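Local coordinates for DNA ligase-like protein Rv0938/MT0965 (Mycobacterium tuberculosis, PDB 4MKY), which is the polymerase domain of a multifunctional repair enzyme that, with Ku, probably rejoins DNA double-strand breaks by non-homologous end joining, at residues 53-58 / 110-115; 21-26 / 60-65. All coordinates share one frame; numbering follows the deposited sequence.

In the fold
Contact 1 joins two neighbouring central strands, 53-56 and 112-115, of the four-stranded antiparallel sheet completed by 66-68 and 240-241, whereas contact 2 joins two loops further from the middle of the chain. Their centres lie about 14 Å apart. Along the chain the segments alternate: 21-26, 53-58, 60-65, then 110-115. The loop holding 60-65 connects strands 53-56 and 66-68 and meets loop 21-26. Packing joins the two contacts directly, with Trp57 on Ala65 and Leu111 on Leu21. Within this LigD primase-polymerase domain, contact 1 touches the DNA through Arg56, in a segment probably used for DNA binding, and contact 2 lies nearby, its nearest atom about 5 Å from the nucleic acid.

Contact 1: residues 53-58 / 110-115. With nucleotides of chain F.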
ATOM      1  N   THR A  53       6.573 -17.104  -8.303  1.00 34.43           N
ATOM      2  CA  THR A  53       5.350 -16.518  -8.853  1.00 34.44           C
ATOM      3  C   THR A  53       5.530 -16.285 -10.354  1.00 35.66           C
ATOM      4  O   THR A  53       6.599 -15.858 -10.788  1.00 35.90           O
ATOM      5  CB  THR A  53       4.989 -15.179  -8.196  1.00 33.75           C
ATOM      6  OG1 THR A  53       4.487 -15.411  -6.881  1.00 33.66           O
ATOM      7  CG2 THR A  53       3.903 -14.504  -8.975  1.00 34.17           C
ATOM      8  N   ARG A  54       4.521 -16.644 -11.145  1.00 35.91           N
ATOM      9  CA  ARG A  54       4.607 -16.494 -12.593  1.00 36.98           C
ATOM     10  C   ARG A  54       3.692 -15.401 -13.091  1.00 37.22           C
ATOM     11  O   ARG A  54       2.525 -15.318 -12.691  1.00 36.49           O
ATOM     12  CB  ARG A  54       4.196 -17.796 -13.300  1.00 38.51           C
ATOM     13  CG  ARG A  54       5.292 -18.854 -13.394  1.00 38.74           C
ATOM     14  CD  ARG A  54       4.780 -20.213 -12.932  1.00 40.35           C
ATOM     15  NE  ARG A  54       4.583 -20.216 -11.484  1.00 39.97           N
ATOM     16  CZ  ARG A  54       3.466 -20.584 -10.857  1.00 39.33           C
ATOM     17  NH1 ARG A  54       2.473 -21.116 -11.522  1.00 39.79           N
ATOM     18  NH2 ARG A  54       3.376 -20.466  -9.538  1.00 38.69           N
ATOM     19  N   LYS A  55       4.209 -14.601 -14.022  1.00 37.13           N
ATOM     20  CA  LYS A  55       3.342 -13.794 -14.864  1.00 37.68           C
ATOM     21  C   LYS A  55       3.379 -14.352 -16.286  1.00 38.25           C
ATOM     22  O   LYS A  55       4.416 -14.342 -16.948  1.00 38.35           O
ATOM     23  CB  LYS A  55       3.752 -12.332 -14.825  1.00 37.08           C
ATOM     24  CG  LYS A  55       2.631 -11.397 -15.238  1.00 38.79           C
ATOM     25  CD  LYS A  55       2.944  -9.963 -14.866  1.00 39.71           C
ATOM     26  CE  LYS A  55       1.810  -9.051 -15.328  1.00 42.89           C
ATOM     27  NZ  LYS A  55       2.139  -7.614 -15.026  1.00 42.42           N
ATOM     28  N   ARG A  56       2.255 -14.867 -16.759  1.00 39.75           N
ATOM     29  CA  ARG A  56       2.275 -15.566 -18.048  1.00 41.04           C
ATOM     30  C   ARG A  56       1.533 -14.830 -19.164  1.00 43.16           C
ATOM     31  O   ARG A  56       0.385 -14.407 -18.988  1.00 44.06           O
ATOM     32  CB  ARG A  56       1.724 -16.975 -17.869  1.00 42.21           C
ATOM     33  CG  ARG A  56       2.197 -17.653 -16.587  1.00 40.98           C
ATOM     34  CD  ARG A  56       1.474 -18.949 -16.348  1.00 41.77           C
ATOM     35  NE  ARG A  56       1.341 -19.683 -17.603  1.00 43.90           N
ATOM     36  CZ  ARG A  56       0.570 -20.750 -17.757  1.00 44.89           C
ATOM     37  NH1 ARG A  56      -0.123 -21.221 -16.721  1.00 44.06           N
ATOM     38  NH2 ARG A  56       0.479 -21.318 -18.951  1.00 46.11           N
ATOM     39  N   TRP A  57       2.186 -14.694 -20.318  1.00 43.93           N
ATOM     40  CA  TRP A  57       1.558 -14.117 -21.514  1.00 45.04           C
ATOM     41  C   TRP A  57       1.375 -15.146 -22.641  1.00 46.42           C
ATOM     42  O   TRP A  57       1.974 -15.021 -23.705  1.00 47.11           O
ATOM     43  CB  TRP A  57       2.441 -13.002 -22.059  1.00 44.98           C
ATOM     44  CG  TRP A  57       2.400 -11.714 -21.308  1.00 44.06           C
ATOM     45  CD1 TRP A  57       1.781 -10.556 -21.703  1.00 44.72           C
ATOM     46  CD2 TRP A  57       3.128 -11.388 -20.118  1.00 41.88           C
ATOM     47  NE1 TRP A  57       2.040  -9.550 -20.802  1.00 43.30           N
ATOM     48  CE2 TRP A  57       2.890 -10.022 -19.839  1.00 40.75           C
ATOM     49  CE3 TRP A  57       3.964 -12.114 -19.262  1.00 41.12           C
ATOM     50  CZ2 TRP A  57       3.425  -9.384 -18.729  1.00 39.03           C
ATOM     51  CZ3 TRP A  57       4.522 -11.470 -18.180  1.00 38.71           C
ATOM     52  CH2 TRP A  57       4.226 -10.127 -17.901  1.00 38.24           C
ATOM     53  N   PRO A  58       0.504 -16.130 -22.447  1.00 47.41           N
ATOM     54  CA  PRO A  58       0.353 -17.199 -23.452  1.00 49.73           C
ATOM     55  C   PRO A  58       0.069 -16.712 -24.869  1.00 51.47           C
ATOM     56  O   PRO A  58       0.334 -17.427 -25.830  1.00 53.39           O
ATOM     57  CB  PRO A  58      -0.859 -17.990 -22.961  1.00 49.92           C
ATOM     58  CG  PRO A  58      -1.044 -17.599 -21.544  1.00 49.16           C
ATOM     59  CD  PRO A  58      -0.503 -16.207 -21.384  1.00 47.57           C
ATOM     60  N   ALA A 110       5.399 -18.551 -19.145  1.00 42.35           N
ATOM     61  CA  ALA A 110       5.617 -17.722 -17.963  1.00 40.88           C
ATOM     62  C   ALA A 110       6.798 -16.831 -18.234  1.00 40.47           C
ATOM     63  O   ALA A 110       7.906 -17.176 -17.866  1.00 41.01           O
ATOM     64  CB  ALA A 110       5.898 -18.571 -16.738  1.00 40.00           C
ATOM     65  N   LEU A 111       6.586 -15.757 -18.983  1.00 39.76           N
ATOM     66  CA  LEU A 111       7.699 -14.910 -19.387  1.00 39.61           C
ATOM     67  C   LEU A 111       8.512 -14.400 -18.192  1.00 37.91           C
ATOM     68  O   LEU A 111       9.736 -14.447 -18.207  1.00 38.00           O
ATOM     69  CB  LEU A 111       7.196 -13.752 -20.270  1.00 40.12           C
ATOM     70  CG  LEU A 111       6.495 -14.187 -21.565  1.00 41.64           C
ATOM     71  CD1 LEU A 111       6.016 -12.970 -22.344  1.00 42.71           C
ATOM     72  CD2 LEU A 111       7.381 -15.084 -22.440  1.00 42.39           C
ATOM     73  N   GLU A 112       7.831 -14.005 -17.117  1.00 37.26           N
ATOM     74  CA  GLU A 112       8.523 -13.450 -15.956  1.00 35.73           C
ATOM     75  C   GLU A 112       8.538 -14.454 -14.793  1.00 35.97           C
ATOM     76  O   GLU A 112       7.637 -15.282 -14.689  1.00 37.34           O
ATOM     77  CB  GLU A 112       7.872 -12.132 -15.538  1.00 34.12           C
ATOM     78  CG  GLU A 112       7.783 -11.095 -16.654  1.00 34.86           C
ATOM     79  CD  GLU A 112       7.251  -9.761 -16.170  1.00 35.27           C
ATOM     80  OE1 GLU A 112       6.711  -9.696 -15.035  1.00 32.35           O
ATOM     81  OE2 GLU A 112       7.390  -8.757 -16.925  1.00 36.91           O
ATOM     82  N   VAL A 113       9.632 -14.479 -14.025  1.00 34.24           N
ATOM     83  CA  VAL A 113       9.663 -15.252 -12.796  1.00 33.39           C
ATOM     84  C   VAL A 113       9.926 -14.316 -11.615  1.00 31.69           C
ATOM     85  O   VAL A 113      10.848 -13.512 -11.660  1.00 30.70           O
ATOM     86  CB  VAL A 113      10.726 -16.367 -12.845  1.00 33.97           C
ATOM     87  CG1 VAL A 113      10.823 -17.073 -11.495  1.00 32.69           C
ATOM     88  CG2 VAL A 113      10.391 -17.366 -13.954  1.00 35.45           C
ATOM     89  N   HIS A 114       9.101 -14.419 -10.575  1.00 31.21           N
ATOM     90  CA  HIS A 114       9.173 -13.523  -9.420  1.00 30.57           C
ATOM     91  C   HIS A 114       9.444 -14.326  -8.147  1.00 30.92           C
ATOM     92  O   HIS A 114       8.702 -15.243  -7.837  1.00 31.85           O
ATOM     93  CB  HIS A 114       7.829 -12.784  -9.269  1.00 30.35           C
ATOM     94  CG  HIS A 114       7.574 -11.756 -10.335  1.00 30.12           C
ATOM     95  ND1 HIS A 114       7.061 -12.073 -11.581  1.00 31.25           N
ATOM     96  CD2 HIS A 114       7.721 -10.410 -10.324  1.00 29.04           C
ATOM     97  CE1 HIS A 114       6.892 -10.964 -12.282  1.00 29.93           C
ATOM     98  NE2 HIS A 114       7.337  -9.949 -11.562  1.00 28.94           N
ATOM     99  N   VAL A 115      10.462 -13.956  -7.378  1.00 30.65           N
ATOM    100  CA  VAL A 115      10.725 -14.639  -6.110  1.00 29.49           C
ATOM    101  C   VAL A 115      10.920 -13.624  -4.983  1.00 28.84           C
ATOM    102  O   VAL A 115      11.159 -12.432  -5.237  1.00 27.78           O
ATOM    103  CB  VAL A 115      11.979 -15.527  -6.193  1.00 29.95           C
ATOM    104  CG1 VAL A 115      11.862 -16.585  -7.293  1.00 31.73           C
ATOM    105  CG2 VAL A 115      13.199 -14.680  -6.490  1.00 30.19           C
TER
ATOM    106  OP3  DG F   1       0.890 -19.798 -25.443  1.00 57.61           O
ATOM    107  P    DG F   1       1.179 -21.241 -25.658  1.00 57.22           P
ATOM    108  OP1  DG F   1       2.323 -21.340 -26.617  1.00 58.36           O
ATOM    109  OP2  DG F   1      -0.082 -21.968 -25.936  1.00 55.33           O
ATOM    110  O5'  DG F   1       1.667 -21.730 -24.225  1.00 55.73           O
ATOM    111  C5'  DG F   1       0.872 -21.468 -23.057  1.00 53.10           C
ATOM    112  C4'  DG F   1       0.729 -22.741 -22.257  1.00 50.25           C
ATOM    113  O4'  DG F   1      -0.229 -22.551 -21.198  1.00 47.65           O
ATOM    114  C3'  DG F   1       0.182 -23.913 -23.055  1.00 49.28           C
ATOM    115  O3'  DG F   1       0.550 -25.058 -22.294  1.00 49.23           O
ATOM    116  C2'  DG F   1      -1.312 -23.658 -23.000  1.00 48.36           C
ATOM    117  C1'  DG F   1      -1.506 -23.024 -21.614  1.00 47.31           C
ATOM    118  N9   DG F   1      -2.409 -21.880 -21.598  1.00 46.78           N
ATOM    119  C8   DG F   1      -2.549 -20.948 -22.597  1.00 48.03           C
ATOM    120  N7   DG F   1      -3.279 -19.925 -22.245  1.00 47.74           N
ATOM    121  C5   DG F   1      -3.591 -20.168 -20.915  1.00 46.64           C
ATOM    122  C6   DG F   1      -4.391 -19.423 -20.010  1.00 46.65           C
ATOM    123  O6   DG F   1      -4.956 -18.337 -20.194  1.00 46.83           O
ATOM    124  N1   DG F   1      -4.482 -20.051 -18.772  1.00 45.35           N
ATOM    125  C2   DG F   1      -3.874 -21.236 -18.442  1.00 45.94           C
ATOM    126  N2   DG F   1      -4.048 -21.656 -17.180  1.00 46.54           N
ATOM    127  N3   DG F   1      -3.134 -21.948 -19.281  1.00 45.76           N
ATOM    128  C4   DG F   1      -3.056 -21.368 -20.498  1.00 45.92           C
TER
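Glu112 OE2 is gripped twice, by a salt bridge from Arg247 NH1 and a hydrogen bond from Gly248 N, while its carboxyl carbon CD rests 3.5 Å from CH2 of Trp57. The carboxylate and indole planes stand 58° apart, with OE1 at the indole edge. Lys55 runs alongside Glu112, pointing the same way. Its CG, anti to the backbone N (chi1 -159°), begins a fully extended chain that brings CD to 3.8 Å from Glu112 OE1 but carries NZ past it, to 5.0 Å. The Leu111 side chain crosses that of Trp57 at about a right angle, its CD1 3.6 Å from Trp57 CB and close to CE3 of the indole.

Beneath these side chains the strands pair antiparallel. Thr53 N donates to His114 O at 2.9 Å, His114 N returns the bond to Thr53 O, and Glu112 N reaches Lys55 O only weakly at 3.4 Å. On the opposite face of the sheet, Arg54 CG packs 3.4 Å from Ala110 CB. Arg56, which also packs its CG on Ala110, places NH2 2.7 Å from O4' of nucleotide DG1 of chain F, near the guanidinium plane.

Lys55, His114 and Arg247 probably bind the polymerase substrate. The Arg247 and Gly248 bonds fix the Glu112 carboxylate beside the Lys55 chain, while Glu68, salt-bridged to NH1, and Gln108 O, bonded to NH2, probably help to hold Arg56 at the DNA.

Contact 2: residues 21-26 / 60-65; sequences LYPATG and GVDQPA
One backbone hydrogen bond ties Leu21 to Val61: Val61 N approaches Leu21 O at 2.6 Å, lying in the carbonyl plane, with an N-H...O angle of 145°. Gly60 CA comes to 3.1 Å from that same oxygen, so the start of the type I turn from Gly60 to Gln63 lies close against that carbonyl.

Apolar contacts lie beside this bond. The Leu21 branch CD2 lies 3.7 Å from Gly60 CA. Val61 turns its side chain toward the other loop, where CG1 meets Pro23 CD at 3.9 Å. Val61 CB lies 4.4 Å from Tyr22 CD2, a looser contact; the phenol oxygen of Tyr22 goes instead to the backbone carbonyl of Arg247.

A carbon-to-carboxylate approach adds to these at the surface. Asp62 and Pro23 come from opposite directions, bringing OD2 close to the proline CG, although their modelled separation is short enough to make its detail doubtful.

Leu21 and Tyr22 both face Thr27 in a classic beta bulge. One backbone bond, with modest apolar contacts on Val61 and Leu21 and a proline-carboxylate approach at the exposed rim, joins this bulged corner to the turn between strands 53-56 and 66-68.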
ATOM      1  N   LEU A  21       5.631 -14.264 -29.466  1.00 54.81           N
ATOM      2  CA  LEU A  21       5.197 -13.749 -28.185  1.00 53.33           C
ATOM      3  C   LEU A  21       5.488 -12.252 -28.097  1.00 53.26           C
ATOM      4  O   LEU A  21       4.688 -11.480 -27.556  1.00 52.40           O
ATOM      5  CB  LEU A  21       5.864 -14.505 -27.035  1.00 51.28           C
ATOM      6  CG  LEU A  21       5.425 -15.958 -26.850  1.00 51.45           C
ATOM      7  CD1 LEU A  21       5.636 -16.430 -25.419  1.00 49.04           C
ATOM      8  CD2 LEU A  21       3.965 -16.111 -27.225  1.00 53.58           C
ATOM      9  N   TYR A  22       6.650 -11.853 -28.614  1.00 52.55           N
ATOM     10  CA  TYR A  22       6.972 -10.448 -28.762  1.00 51.79           C
ATOM     11  C   TYR A  22       6.850 -10.056 -30.238  1.00 54.76           C
ATOM     12  O   TYR A  22       7.739 -10.328 -31.041  1.00 57.22           O
ATOM     13  CB  TYR A  22       8.372 -10.159 -28.229  1.00 50.07           C
ATOM     14  CG  TYR A  22       8.594 -10.538 -26.761  1.00 47.38           C
ATOM     15  CD1 TYR A  22       8.864 -11.856 -26.391  1.00 46.74           C
ATOM     16  CD2 TYR A  22       8.609  -9.574 -25.769  1.00 44.85           C
ATOM     17  CE1 TYR A  22       9.158 -12.189 -25.087  1.00 44.37           C
ATOM     18  CE2 TYR A  22       8.916  -9.901 -24.468  1.00 43.24           C
ATOM     19  CZ  TYR A  22       9.204 -11.209 -24.137  1.00 43.02           C
ATOM     20  OH  TYR A  22       9.444 -11.546 -22.826  1.00 42.19           O
ATOM     21  N   PRO A  23       5.709  -9.475 -30.614  1.00 55.67           N
ATOM     22  CA  PRO A  23       5.463  -9.121 -32.014  1.00 57.72           C
ATOM     23  C   PRO A  23       6.452  -8.092 -32.523  1.00 58.04           C
ATOM     24  O   PRO A  23       6.852  -8.144 -33.680  1.00 60.82           O
ATOM     25  CB  PRO A  23       4.053  -8.511 -31.991  1.00 57.57           C
ATOM     26  CG  PRO A  23       3.447  -8.982 -30.703  1.00 56.66           C
ATOM     27  CD  PRO A  23       4.581  -9.118 -29.737  1.00 54.04           C
ATOM     28  N   ALA A  24       6.818  -7.144 -31.675  1.00 56.78           N
ATOM     29  CA  ALA A  24       7.679  -6.048 -32.096  1.00 57.58           C
ATOM     30  C   ALA A  24       9.041  -6.550 -32.576  1.00 58.10           C
ATOM     31  O   ALA A  24       9.639  -5.974 -33.480  1.00 60.49           O
ATOM     32  CB  ALA A  24       7.847  -5.039 -30.972  1.00 56.01           C
ATOM     33  N   THR A  25       9.532  -7.629 -31.983  1.00 57.23           N
ATOM     34  CA  THR A  25      10.847  -8.134 -32.353  1.00 56.92           C
ATOM     35  C   THR A  25      10.741  -9.430 -33.135  1.00 58.92           C
ATOM     36  O   THR A  25      11.722  -9.891 -33.733  1.00 60.88           O
ATOM     37  CB  THR A  25      11.718  -8.373 -31.105  1.00 54.96           C
ATOM     38  OG1 THR A  25      11.120  -9.391 -30.293  1.00 53.73           O
ATOM     39  CG2 THR A  25      11.861  -7.071 -30.304  1.00 52.41           C
ATOM     40  N   GLY A  26       9.565 -10.049 -33.091  1.00 58.91           N
ATOM     41  CA  GLY A  26       9.366 -11.323 -33.770  1.00 60.45           C
ATOM     42  C   GLY A  26       9.935 -12.486 -32.976  1.00 59.43           C
ATOM     43  O   GLY A  26      10.351 -13.498 -33.555  1.00 61.15           O
ATOM     44  N   GLY A  60       1.175 -14.002 -26.206  1.00 51.47           N
ATOM     45  CA  GLY A  60       2.168 -12.987 -26.487  1.00 51.88           C
ATOM     46  C   GLY A  60       1.954 -11.728 -25.679  1.00 51.34           C
ATOM     47  O   GLY A  60       0.981 -11.613 -24.925  1.00 51.32           O
ATOM     48  N   VAL A  61       2.762 -10.718 -25.979  1.00 50.63           N
ATOM     49  CA  VAL A  61       2.848  -9.560 -25.116  1.00 50.05           C
ATOM     50  C   VAL A  61       1.849  -8.447 -25.465  1.00 51.58           C
ATOM     51  O   VAL A  61       1.825  -7.384 -24.824  1.00 51.15           O
ATOM     52  CB  VAL A  61       4.287  -9.026 -25.098  1.00 49.41           C
ATOM     53  CG1 VAL A  61       4.449  -7.869 -26.062  1.00 49.60           C
ATOM     54  CG2 VAL A  61       4.679  -8.652 -23.686  1.00 46.60           C
ATOM     55  N   ASP A  62       1.000  -8.693 -26.450  1.00 51.85           N
ATOM     56  CA  ASP A  62      -0.014  -7.705 -26.800  1.00 53.38           C
ATOM     57  C   ASP A  62      -1.370  -8.130 -26.237  1.00 53.58           C
ATOM     58  O   ASP A  62      -2.362  -7.428 -26.391  1.00 53.93           O
ATOM     59  CB  ASP A  62      -0.083  -7.488 -28.326  1.00 54.80           C
ATOM     60  CG  ASP A  62       1.225  -6.910 -28.899  1.00 55.19           C
ATOM     61  OD1 ASP A  62       2.091  -6.468 -28.117  1.00 55.39           O
ATOM     62  OD2 ASP A  62       1.411  -6.894 -30.124  1.00 56.15           O
ATOM     63  N   GLN A  63      -1.386  -9.241 -25.500  1.00 52.50           N
ATOM     64  CA  GLN A  63      -2.642  -9.833 -25.056  1.00 52.45           C
ATOM     65  C   GLN A  63      -2.609 -10.096 -23.553  1.00 51.09           C
ATOM     66  O   GLN A  63      -1.544 -10.323 -22.978  1.00 49.68           O
ATOM     67  CB  GLN A  63      -2.908 -11.132 -25.812  1.00 53.80           C
ATOM     68  CG  GLN A  63      -2.745 -11.033 -27.324  1.00 55.10           C
ATOM     69  CD  GLN A  63      -3.929 -10.353 -28.013  1.00 56.55           C
ATOM     70  OE1 GLN A  63      -5.057 -10.404 -27.523  1.00 56.14           O
ATOM     71  NE2 GLN A  63      -3.684  -9.774 -29.191  1.00 57.04           N
ATOM     72  N   PRO A  64      -3.781 -10.037 -22.907  1.00 50.75           N
ATOM     73  CA  PRO A  64      -3.851 -10.138 -21.464  1.00 48.96           C
ATOM     74  C   PRO A  64      -2.885 -11.182 -20.884  1.00 47.08           C
ATOM     75  O   PRO A  64      -2.627 -12.226 -21.483  1.00 46.99           O
ATOM     76  CB  PRO A  64      -5.298 -10.553 -21.223  1.00 49.82           C
ATOM     77  CG  PRO A  64      -6.043  -9.925 -22.351  1.00 52.31           C
ATOM     78  CD  PRO A  64      -5.120 -10.066 -23.529  1.00 53.17           C
ATOM     79  N   ALA A  65      -2.328 -10.855 -19.732  1.00 45.07           N
ATOM     80  CA  ALA A  65      -1.492 -11.780 -18.993  1.00 44.23           C
ATOM     81  C   ALA A  65      -2.192 -12.015 -17.674  1.00 43.12           C
ATOM     82  O   ALA A  65      -3.222 -11.405 -17.397  1.00 42.34           O
ATOM     83  CB  ALA A  65      -0.113 -11.167 -18.754  1.00 42.47           C
TER